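Local coordinates for IPT/TIG domain-containing protein (Bacteroides thetaiotaomicron, PDB 3TC9) that probably serves as an auxiliary nutrient-binding protein, joining an immunoglobulin-like IPT/TIG domain to a six-bladed beta-propeller, at residues I80-L85 with A93-N98; G128-C133 with I164-E169; S176-V181 with I195-N200; K319-G324 with N361-I366. One frame throughout, in Å; residues are numbered along the deposited sequence.

Contact 1 of 4, residues I80-L85 with A93-N98; sequences IKLSIL and ANTEAN
The carbonyl O of I80 is gripped from the neighbouring strand by two groups: A97 N donates to it at 2.9 Å along a nearly straight path (170° at the hydrogen), and E96 CA adds a C-H...O contact at 3.4 Å. Further along, L82 and T95 form a hydrogen-bonded antiparallel pair, with T95 N to L82 O at 2.9 Å and L82 N to T95 O at 3.1 Å. I84 and A93 repeat it, though their return bond from A93 N is weak. A water beyond I80 bridges its N to A97 O. The apolar residues I80, L82 and I84 suit the buried side, where F23, I20, V18 and F12 pack on them. There T95 turns its methyl inward, CG2 lying 3.9 Å from L82 CB, and A97 is small enough to set its CB close against I80. On the other side K81 and E96, a non-hydrogen-bonded pair, run side by side. The lysine, otherwise extended, bends at its last torsion (chi4 -69°), which swings NZ to 3.2 Å from E96 OE1 in a salt bridge. That bond is weak and lies at the surface. This hairpin forms the edge of the IPT/TIG immunoglobulin-like sheet, where the K81 backbone is hydrogen-bonded to T51 of the next strand. The chemistry implies a hairpin held chiefly by backbone bonds and burial of apolar side chains, the ion pair probably contributing little.

Contact 2 of 4, residues G128-C133 with I164-E169; sequences GPFDDC and IDFEKE
E169 lies across one face of the F130 ring: its CA sits 3.5 Å from the ring centroid and only 4° off the normal, a CH-pi contact, while CB and CG continue past the CD2 side and the two side chains cross at about a right angle. The same ring turns its edge to the face of F166, planes 89° apart and centroids 6.0 Å apart, a T-shaped pair. Beyond its far end, I164 CG2 approaches CZ of F130 at 3.6 Å. F130 is placed by its first torsion (chi1 -84°), which sets the ring beside its own backbone N, and that N donates to E169 O at 2.9 Å, coming from above the carbonyl plane. Ring and backbone thus grip one residue together. E169 has left-handed helical backbone angles, which probably help present both its CA and its carbonyl. In the propeller, 128-129 is the short edge strand of a blade, bonded through G128 to V171; P129 ends it and begins a type I turn to D132, with F130 second. The partner segment leaves strand 159-165 through an Asx motif: D165 OD1 accepts from K168 N at 3.2 Å, an aspartate being short enough to curl forward to the N-H three residues on. An aromatic cluster surrounds the pair, since F112 of strand 107-113 meets both phenylalanines and R410 makes a cation-pi contact with F166.

Contact 3 of 4, residues S176-V181 with I195-N200; sequences SGLSKV and ITNDQN
Where the chain enters the first strand of a propeller blade, V181 pairs with N197 of the second strand as an antiparallel non-hydrogen-bonded pair, CA atoms 4.5 Å apart. The bond next to it is short and straight: D198 N to K180 O, 2.8 Å and 171°. N197 extends this pairing with its side chain. With CG anti to the backbone N (chi1 -156°), its amide leans onto the incoming loop, where OD1 accepts from K180 N at 3.1 Å and ND2 gives a weak bond to S179 OG. An asparagine suits the place because one amide both accepts and donates. Beneath it, I195 CG2 meets two apolar neighbours, L178 CD1 at 3.8 Å and V181 CG1 in close contact; V155 of the preceding blade closes over I195 and V181. K180 stretches alongside D198, its NZ 3.5 Å from OD2 of D198, a long salt bridge; that carboxylate is held chiefly by R182, with N229 as a further partner. A loop crossing from the last strand in sequence of one blade to the innermost strand of the next, here between strands 170-175 and 181-186, is typical of beta-propellers, here a six-bladed one.

Contact 4 of 4, residues K319-G324 with N361-I366; sequences KDWVDG and NHCIRI. With EDO (1,2-ethanediol), chain V; EDO (1,2-ethanediol), chain R.
Hydrogen bonding joins N361 to the backbone of the facing loop: its ND2 donates to D320 O at 2.9 Å, the acceptor lying near the amide plane, and also to D358, while OD1 remains to accept. Ionic contacts centre on R365. Two successive kinks (chi2 -76°, chi3 -58°) bring its NH2 to D323 OD1 at 2.8 Å, on the anti side of the carboxylate, and weakly to V322 O at 3.1 Å; NH1 pairs with D358. Arginine suits the place because its several N-H groups serve two acids and a carbonyl at once. T375 bonds both D323 OD1 and W321 NE1. This is the blade built around strands 352-358 and 363-367, where H362 and C363 both face D358 in a G1 beta bulge, and the loop 319-323 passes over it. Aromatic contacts belong to W321: its CD1 stands 3.6 Å over the guanidinium plane of R365, off toward the rim, planes 61° apart. C363 SG lies obliquely 4.6 Å from the centroid of the five-membered ring, and R379 adds a cation-pi contact. Two 1,2-ethanediols, probably picked up from the crystallisation solution, make further hydrogen bonds: O1 of one donates to N361 OD1 (2.8 Å) and its O2 to D320 OD1 (3.2 Å); another accepts from K319 NZ.

In the fold
Contact 1 stands apart, in the IPT/TIG domain, its centre about 40 Å from that of the chain and about 43 Å, 62 Å and 47 Å from the centres of contacts 2, 3 and 4. Those three belong to the propeller, with centres about 25 Å (2 and 3), 28 Å (3 and 4) and 32 Å (2 and 4) apart, and none touches another. Contacts 2 and 3 follow in sequence: strand 170-175 of contact 2's blade runs into the loop of contact 3, which enters the next blade. Contact 4 lies across the chain's centre from contact 2. No active site is established here; the ethanediols at contact 4 do not by themselves mark one.

Contact 1 of 4, residues I80-L85 with A93-N98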
# COMPACT_ATOMS: atom_id res chain seq x y z
N ILE B 80 -30.74 0.28 6.77
CA ILE B 80 -31.44 0.17 8.06
C ILE B 80 -32.93 -0.15 7.88
O ILE B 80 -33.68 0.64 7.30
CB ILE B 80 -31.25 1.45 8.93
CG1 ILE B 80 -29.76 1.73 9.19
CG2 ILE B 80 -32.04 1.36 10.24
CD1 ILE B 80 -29.47 3.09 9.46
N LYS B 81 -33.36 -1.29 8.46
CA LYS B 81 -34.74 -1.75 8.49
C LYS B 81 -35.20 -1.83 9.93
O LYS B 81 -34.40 -2.15 10.80
CB LYS B 81 -34.90 -3.11 7.80
CG LYS B 81 -34.55 -3.11 6.31
CD LYS B 81 -34.87 -4.46 5.71
CE LYS B 81 -34.44 -4.58 4.27
NZ LYS B 81 -35.24 -3.73 3.35
N LEU B 82 -36.46 -1.50 10.19
CA LEU B 82 -37.06 -1.58 11.53
C LEU B 82 -38.44 -2.27 11.43
O LEU B 82 -39.24 -1.95 10.54
CB LEU B 82 -37.20 -0.18 12.18
CG LEU B 82 -37.84 -0.11 13.58
CD1 LEU B 82 -37.35 1.09 14.32
CD2 LEU B 82 -39.36 -0.02 13.51
N SER B 83 -38.71 -3.19 12.35
CA SER B 83 -39.98 -3.89 12.45
C SER B 83 -40.46 -3.84 13.86
O SER B 83 -39.65 -3.98 14.79
CB SER B 83 -39.84 -5.35 12.02
OG SER B 83 -39.77 -5.49 10.61
N ILE B 84 -41.76 -3.64 14.03
CA ILE B 84 -42.44 -3.76 15.32
C ILE B 84 -43.05 -5.18 15.29
O ILE B 84 -43.59 -5.64 14.27
CB ILE B 84 -43.47 -2.63 15.63
CG1 ILE B 84 -42.83 -1.22 15.57
CG2 ILE B 84 -44.20 -2.85 16.96
CD1 ILE B 84 -41.61 -0.90 16.47
N LEU B 85 -42.87 -5.90 16.38
CA LEU B 85 -43.33 -7.29 16.49
C LEU B 85 -44.48 -7.44 17.46
O LEU B 85 -44.73 -6.55 18.27
CB LEU B 85 -42.16 -8.20 16.98
CG LEU B 85 -40.79 -7.97 16.35
CD1 LEU B 85 -39.74 -8.69 17.13
CD2 LEU B 85 -40.76 -8.47 14.90
N ALA B 93 -45.53 -4.37 11.70
CA ALA B 93 -45.31 -3.07 11.06
C ALA B 93 -43.87 -3.00 10.65
O ALA B 93 -43.02 -3.45 11.38
CB ALA B 93 -45.67 -1.94 12.01
N ASN B 94 -43.62 -2.54 9.42
CA ASN B 94 -42.31 -2.45 8.81
C ASN B 94 -41.99 -1.05 8.25
O ASN B 94 -42.84 -0.41 7.60
CB ASN B 94 -42.23 -3.46 7.67
CG ASN B 94 -42.05 -4.88 8.11
OD1 ASN B 94 -40.94 -5.39 8.19
ND2 ASN B 94 -43.15 -5.57 8.34
N THR B 95 -40.74 -0.60 8.44
CA THR B 95 -40.25 0.65 7.88
C THR B 95 -38.76 0.50 7.51
O THR B 95 -38.14 -0.52 7.80
CB THR B 95 -40.54 1.88 8.80
OG1 THR B 95 -40.30 3.08 8.08
CG2 THR B 95 -39.71 1.89 10.06
N GLU B 96 -38.23 1.49 6.82
CA GLU B 96 -36.85 1.51 6.36
C GLU B 96 -36.34 2.95 6.38
O GLU B 96 -37.12 3.90 6.19
CB GLU B 96 -36.83 0.95 4.92
CG GLU B 96 -35.49 0.34 4.50
CD GLU B 96 -35.48 -0.37 3.16
OE1 GLU B 96 -36.54 -0.90 2.73
OE2 GLU B 96 -34.38 -0.44 2.56
N ALA B 97 -35.04 3.13 6.62
CA ALA B 97 -34.41 4.45 6.57
C ALA B 97 -34.12 4.84 5.11
O ALA B 97 -33.87 3.96 4.29
CB ALA B 97 -33.13 4.44 7.38
N ASN B 98 -34.15 6.15 4.78
CA ASN B 98 -33.86 6.60 3.41
C ASN B 98 -32.37 6.58 3.08
O ASN B 98 -31.99 6.44 1.92
CB ASN B 98 -34.39 8.00 3.16
CG ASN B 98 -35.86 8.07 3.06
OD1 ASN B 98 -36.51 8.81 3.80
ND2 ASN B 98 -36.43 7.29 2.14
O HOH W 1 -31.14 2.52 5.31

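Contact 2 of 4, residues G128-C133 with I164-E169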
# COMPACT_ATOMS: atom_id res chain seq x y z
N GLY B 128 -3.97 -33.08 10.56
CA GLY B 128 -5.36 -33.06 10.12
C GLY B 128 -5.74 -31.81 9.36
O GLY B 128 -4.94 -30.88 9.25
N PRO B 129 -6.99 -31.77 8.82
CA PRO B 129 -7.44 -30.57 8.11
C PRO B 129 -7.49 -29.35 9.03
O PRO B 129 -7.43 -29.51 10.25
CB PRO B 129 -8.83 -30.97 7.61
CG PRO B 129 -9.28 -32.04 8.53
CD PRO B 129 -8.05 -32.79 8.89
N PHE B 130 -7.62 -28.15 8.46
CA PHE B 130 -7.67 -26.89 9.22
C PHE B 130 -8.74 -26.92 10.35
O PHE B 130 -8.46 -26.49 11.46
CB PHE B 130 -7.91 -25.69 8.28
CG PHE B 130 -6.66 -25.14 7.62
CD1 PHE B 130 -5.43 -25.80 7.74
CD2 PHE B 130 -6.70 -23.95 6.90
CE1 PHE B 130 -4.28 -25.29 7.14
CE2 PHE B 130 -5.54 -23.43 6.33
CZ PHE B 130 -4.34 -24.10 6.45
N ASP B 131 -9.91 -27.49 10.06
CA ASP B 131 -11.02 -27.61 11.00
C ASP B 131 -10.81 -28.70 12.10
O ASP B 131 -11.58 -28.71 13.06
CB ASP B 131 -12.33 -27.90 10.24
CG ASP B 131 -12.33 -29.24 9.50
OD1 ASP B 131 -11.84 -29.29 8.35
OD2 ASP B 131 -12.83 -30.23 10.07
N ASP B 132 -9.82 -29.62 11.97
CA ASP B 132 -9.63 -30.71 12.93
C ASP B 132 -8.15 -31.14 12.98
O ASP B 132 -7.78 -32.26 12.62
CB ASP B 132 -10.57 -31.89 12.59
CG ASP B 132 -10.55 -33.07 13.55
OD1 ASP B 132 -10.66 -32.85 14.79
OD2 ASP B 132 -10.45 -34.23 13.07
N CYS B 133 -7.29 -30.25 13.47
CA CYS B 133 -5.85 -30.48 13.57
C CYS B 133 -5.37 -30.43 15.04
O CYS B 133 -4.17 -30.35 15.30
CB CYS B 133 -5.08 -29.50 12.68
SG CYS B 133 -5.44 -27.76 13.01
N ILE B 164 1.72 -25.62 7.80
CA ILE B 164 0.37 -25.09 7.58
C ILE B 164 0.28 -24.86 6.08
O ILE B 164 0.93 -23.94 5.55
CB ILE B 164 0.06 -23.81 8.41
CG1 ILE B 164 0.03 -24.11 9.95
CG2 ILE B 164 -1.24 -23.14 7.94
CD1 ILE B 164 0.31 -22.88 10.81
N ASP B 165 -0.45 -25.74 5.38
CA ASP B 165 -0.61 -25.70 3.93
C ASP B 165 -1.95 -25.05 3.62
O ASP B 165 -3.00 -25.65 3.89
CB ASP B 165 -0.51 -27.12 3.35
CG ASP B 165 -0.58 -27.25 1.83
OD1 ASP B 165 -1.04 -26.28 1.17
OD2 ASP B 165 -0.17 -28.31 1.31
N PHE B 166 -1.93 -23.81 3.10
CA PHE B 166 -3.15 -23.04 2.81
C PHE B 166 -3.92 -23.57 1.61
O PHE B 166 -5.13 -23.36 1.54
CB PHE B 166 -2.83 -21.57 2.59
CG PHE B 166 -2.52 -20.82 3.85
CD1 PHE B 166 -1.21 -20.74 4.33
CD2 PHE B 166 -3.51 -20.13 4.54
CE1 PHE B 166 -0.91 -20.03 5.50
CE2 PHE B 166 -3.21 -19.39 5.68
CZ PHE B 166 -1.91 -19.35 6.16
N GLU B 167 -3.21 -24.19 0.65
CA GLU B 167 -3.79 -24.72 -0.58
C GLU B 167 -4.64 -25.95 -0.26
O GLU B 167 -5.79 -26.00 -0.68
CB GLU B 167 -2.69 -25.06 -1.60
CG GLU B 167 -3.22 -25.56 -2.94
CD GLU B 167 -2.21 -26.20 -3.89
OE1 GLU B 167 -1.16 -26.69 -3.41
OE2 GLU B 167 -2.50 -26.25 -5.10
N LYS B 168 -4.08 -26.91 0.48
CA LYS B 168 -4.76 -28.14 0.86
C LYS B 168 -5.60 -27.99 2.15
O LYS B 168 -6.41 -28.88 2.45
CB LYS B 168 -3.74 -29.28 1.04
CG LYS B 168 -2.88 -29.55 -0.20
CD LYS B 168 -3.67 -30.17 -1.34
N GLU B 169 -5.45 -26.87 2.90
CA GLU B 169 -6.08 -26.60 4.20
C GLU B 169 -5.80 -27.79 5.12
O GLU B 169 -6.72 -28.42 5.67
CB GLU B 169 -7.57 -26.27 4.08
CG GLU B 169 -7.83 -24.99 3.30
CD GLU B 169 -9.26 -24.49 3.26
OE1 GLU B 169 -10.19 -25.32 3.37
OE2 GLU B 169 -9.45 -23.27 3.06

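Contact 3 of 4, residues S176-V181 with I195-N200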
# COMPACT_ATOMS: atom_id res chain seq x y z
N SER B 176 10.26 -34.41 13.83
CA SER B 176 10.11 -34.55 15.28
C SER B 176 11.42 -35.04 15.92
O SER B 176 12.27 -35.60 15.22
CB SER B 176 9.00 -35.55 15.61
OG SER B 176 7.82 -35.33 14.86
N GLY B 177 11.57 -34.84 17.23
CA GLY B 177 12.73 -35.35 17.95
C GLY B 177 13.76 -34.39 18.50
O GLY B 177 14.45 -34.77 19.45
N LEU B 178 13.93 -33.20 17.90
CA LEU B 178 14.92 -32.23 18.39
C LEU B 178 14.42 -31.59 19.69
O LEU B 178 13.24 -31.25 19.81
CB LEU B 178 15.25 -31.16 17.34
CG LEU B 178 15.88 -31.64 16.04
CD1 LEU B 178 15.87 -30.53 14.99
CD2 LEU B 178 17.29 -32.16 16.27
N SER B 179 15.33 -31.48 20.67
CA SER B 179 15.09 -31.02 22.04
C SER B 179 14.57 -29.59 22.19
O SER B 179 13.72 -29.38 23.06
CB SER B 179 16.36 -31.16 22.87
OG SER B 179 17.42 -30.38 22.35
N LYS B 180 15.14 -28.60 21.44
CA LYS B 180 14.71 -27.20 21.59
C LYS B 180 14.97 -26.39 20.30
O LYS B 180 15.92 -25.61 20.24
CB LYS B 180 15.41 -26.57 22.80
CG LYS B 180 14.73 -25.32 23.36
CD LYS B 180 15.59 -24.74 24.49
CE LYS B 180 14.95 -23.55 25.16
NZ LYS B 180 15.96 -22.74 25.90
N VAL B 181 14.09 -26.55 19.29
CA VAL B 181 14.20 -25.84 18.01
C VAL B 181 13.76 -24.36 18.18
O VAL B 181 12.63 -24.09 18.57
CB VAL B 181 13.45 -26.53 16.87
CG1 VAL B 181 13.91 -25.97 15.54
CG2 VAL B 181 13.64 -28.04 16.93
N ILE B 195 17.34 -25.21 10.32
CA ILE B 195 16.66 -25.42 11.60
C ILE B 195 17.73 -25.33 12.70
O ILE B 195 18.74 -26.04 12.64
CB ILE B 195 15.91 -26.79 11.56
CG1 ILE B 195 14.72 -26.77 10.57
CG2 ILE B 195 15.50 -27.32 12.92
CD1 ILE B 195 13.69 -25.65 10.74
N THR B 196 17.53 -24.43 13.67
CA THR B 196 18.47 -24.17 14.76
C THR B 196 18.01 -24.82 16.08
O THR B 196 16.87 -24.57 16.52
CB THR B 196 18.67 -22.67 14.92
OG1 THR B 196 19.16 -22.17 13.68
CG2 THR B 196 19.65 -22.33 16.01
N ASN B 197 18.90 -25.62 16.71
CA ASN B 197 18.64 -26.33 17.95
C ASN B 197 19.45 -25.75 19.12
O ASN B 197 20.67 -25.57 19.03
CB ASN B 197 18.95 -27.83 17.79
CG ASN B 197 18.22 -28.71 18.77
OD1 ASN B 197 17.00 -28.58 19.00
ND2 ASN B 197 18.93 -29.64 19.34
N ASP B 198 18.76 -25.44 20.22
CA ASP B 198 19.37 -24.87 21.44
C ASP B 198 19.68 -26.00 22.42
O ASP B 198 18.78 -26.49 23.10
CB ASP B 198 18.42 -23.81 22.07
CG ASP B 198 19.01 -22.90 23.14
OD1 ASP B 198 20.11 -23.23 23.68
OD2 ASP B 198 18.35 -21.88 23.48
N GLN B 199 20.96 -26.43 22.47
CA GLN B 199 21.38 -27.52 23.35
C GLN B 199 22.78 -27.23 23.93
O GLN B 199 23.57 -26.55 23.29
CB GLN B 199 21.29 -28.88 22.63
CG GLN B 199 22.05 -28.98 21.31
CD GLN B 199 23.51 -29.26 21.54
OE1 GLN B 199 23.88 -29.96 22.49
NE2 GLN B 199 24.37 -28.68 20.72
N ASN B 200 23.06 -27.73 25.16
CA ASN B 200 24.28 -27.44 25.94
C ASN B 200 25.59 -28.16 25.54
O ASN B 200 26.61 -27.84 26.13
CB ASN B 200 24.04 -27.69 27.44
CG ASN B 200 23.59 -29.08 27.84
OD1 ASN B 200 23.89 -30.10 27.20
ND2 ASN B 200 22.85 -29.14 28.94

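Contact 4 of 4, residues K319-G324 with N361-I366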
# COMPACT_ATOMS: atom_id res chain seq x y z
N LYS B 319 12.77 -5.44 33.01
CA LYS B 319 11.50 -6.06 32.62
C LYS B 319 10.33 -5.14 32.94
O LYS B 319 10.11 -4.83 34.11
CB LYS B 319 11.25 -7.38 33.39
CG LYS B 319 12.36 -8.40 33.46
CD LYS B 319 12.28 -9.09 34.81
CE LYS B 319 12.99 -10.41 34.84
NZ LYS B 319 12.43 -11.28 35.90
N ASP B 320 9.54 -4.76 31.95
CA ASP B 320 8.35 -3.95 32.21
C ASP B 320 7.52 -3.83 30.95
O ASP B 320 7.92 -4.33 29.92
CB ASP B 320 8.77 -2.55 32.72
CG ASP B 320 7.77 -1.87 33.63
OD1 ASP B 320 6.58 -2.30 33.65
OD2 ASP B 320 8.15 -0.87 34.26
N TRP B 321 6.37 -3.16 31.03
CA TRP B 321 5.53 -2.86 29.88
C TRP B 321 5.38 -1.36 29.83
O TRP B 321 4.69 -0.78 30.66
CB TRP B 321 4.17 -3.58 29.95
CG TRP B 321 3.32 -3.26 28.76
CD1 TRP B 321 3.55 -3.63 27.46
CD2 TRP B 321 2.20 -2.37 28.73
NE1 TRP B 321 2.61 -3.06 26.64
CE2 TRP B 321 1.75 -2.32 27.40
CE3 TRP B 321 1.48 -1.68 29.72
CZ2 TRP B 321 0.61 -1.59 27.02
CZ3 TRP B 321 0.35 -0.96 29.36
CH2 TRP B 321 -0.08 -0.94 28.03
N VAL B 322 6.16 -0.72 28.94
CA VAL B 322 6.26 0.74 28.80
C VAL B 322 6.44 1.10 27.34
O VAL B 322 7.46 0.77 26.73
CB VAL B 322 7.40 1.41 29.66
CG1 VAL B 322 7.40 2.93 29.50
CG2 VAL B 322 7.31 1.05 31.15
N ASP B 323 5.45 1.78 26.78
CA ASP B 323 5.52 2.32 25.42
C ASP B 323 6.34 3.64 25.51
O ASP B 323 6.27 4.33 26.52
CB ASP B 323 4.09 2.50 24.83
CG ASP B 323 3.42 1.15 24.53
OD1 ASP B 323 4.14 0.18 24.23
OD2 ASP B 323 2.16 1.08 24.57
N GLY B 324 7.21 3.89 24.54
CA GLY B 324 8.10 5.04 24.58
C GLY B 324 9.21 4.98 23.55
O GLY B 324 9.27 4.04 22.75
N ASN B 361 4.62 -9.91 28.44
CA ASN B 361 3.71 -8.78 28.49
C ASN B 361 2.42 -9.15 27.77
O ASN B 361 1.46 -8.36 27.77
CB ASN B 361 4.37 -7.54 27.89
CG ASN B 361 5.29 -6.84 28.87
OD1 ASN B 361 5.09 -6.87 30.08
ND2 ASN B 361 6.29 -6.18 28.36
N HIS B 362 2.41 -10.37 27.15
CA HIS B 362 1.27 -11.00 26.42
C HIS B 362 0.67 -10.07 25.35
O HIS B 362 -0.55 -9.94 25.22
CB HIS B 362 0.18 -11.45 27.41
CG HIS B 362 0.73 -12.30 28.50
ND1 HIS B 362 1.04 -13.62 28.29
CD2 HIS B 362 1.08 -11.96 29.76
CE1 HIS B 362 1.54 -14.06 29.44
NE2 HIS B 362 1.58 -13.09 30.35
N CYS B 363 1.53 -9.46 24.56
CA CYS B 363 1.06 -8.52 23.53
C CYS B 363 2.02 -8.46 22.33
O CYS B 363 3.09 -9.10 22.33
CB CYS B 363 0.83 -7.14 24.13
SG CYS B 363 2.32 -6.39 24.82
N ILE B 364 1.59 -7.73 21.30
CA ILE B 364 2.37 -7.47 20.09
C ILE B 364 2.78 -6.02 20.15
O ILE B 364 1.93 -5.14 20.37
CB ILE B 364 1.61 -7.80 18.75
CG1 ILE B 364 0.92 -9.19 18.74
CG2 ILE B 364 2.54 -7.61 17.54
CD1 ILE B 364 1.86 -10.48 19.02
N ARG B 365 4.07 -5.77 19.98
CA ARG B 365 4.61 -4.42 20.01
C ARG B 365 5.03 -3.99 18.62
O ARG B 365 5.17 -4.82 17.74
CB ARG B 365 5.81 -4.32 20.99
CG ARG B 365 5.61 -5.02 22.34
CD ARG B 365 4.72 -4.30 23.34
NE ARG B 365 5.17 -2.95 23.68
CZ ARG B 365 6.03 -2.64 24.64
NH1 ARG B 365 6.58 -3.59 25.37
NH2 ARG B 365 6.34 -1.38 24.87
N ILE B 366 5.17 -2.68 18.40
CA ILE B 366 5.66 -2.11 17.16
C ILE B 366 6.88 -1.25 17.46
O ILE B 366 6.79 -0.37 18.29
CB ILE B 366 4.61 -1.28 16.34
CG1 ILE B 366 3.22 -1.97 16.25
CG2 ILE B 366 5.17 -0.88 14.96
CD1 ILE B 366 2.15 -1.04 15.88
C1 EDO V . 5.94 -7.25 33.61
O1 EDO V . 6.64 -7.04 32.38
C2 EDO V . 5.40 -5.92 34.14
O2 EDO V . 6.43 -5.23 34.86
C1 EDO R . 11.62 -14.21 32.18
O1 EDO R . 12.02 -13.08 31.39
C2 EDO R . 11.80 -13.83 33.64
O2 EDO R . 10.85 -12.82 33.99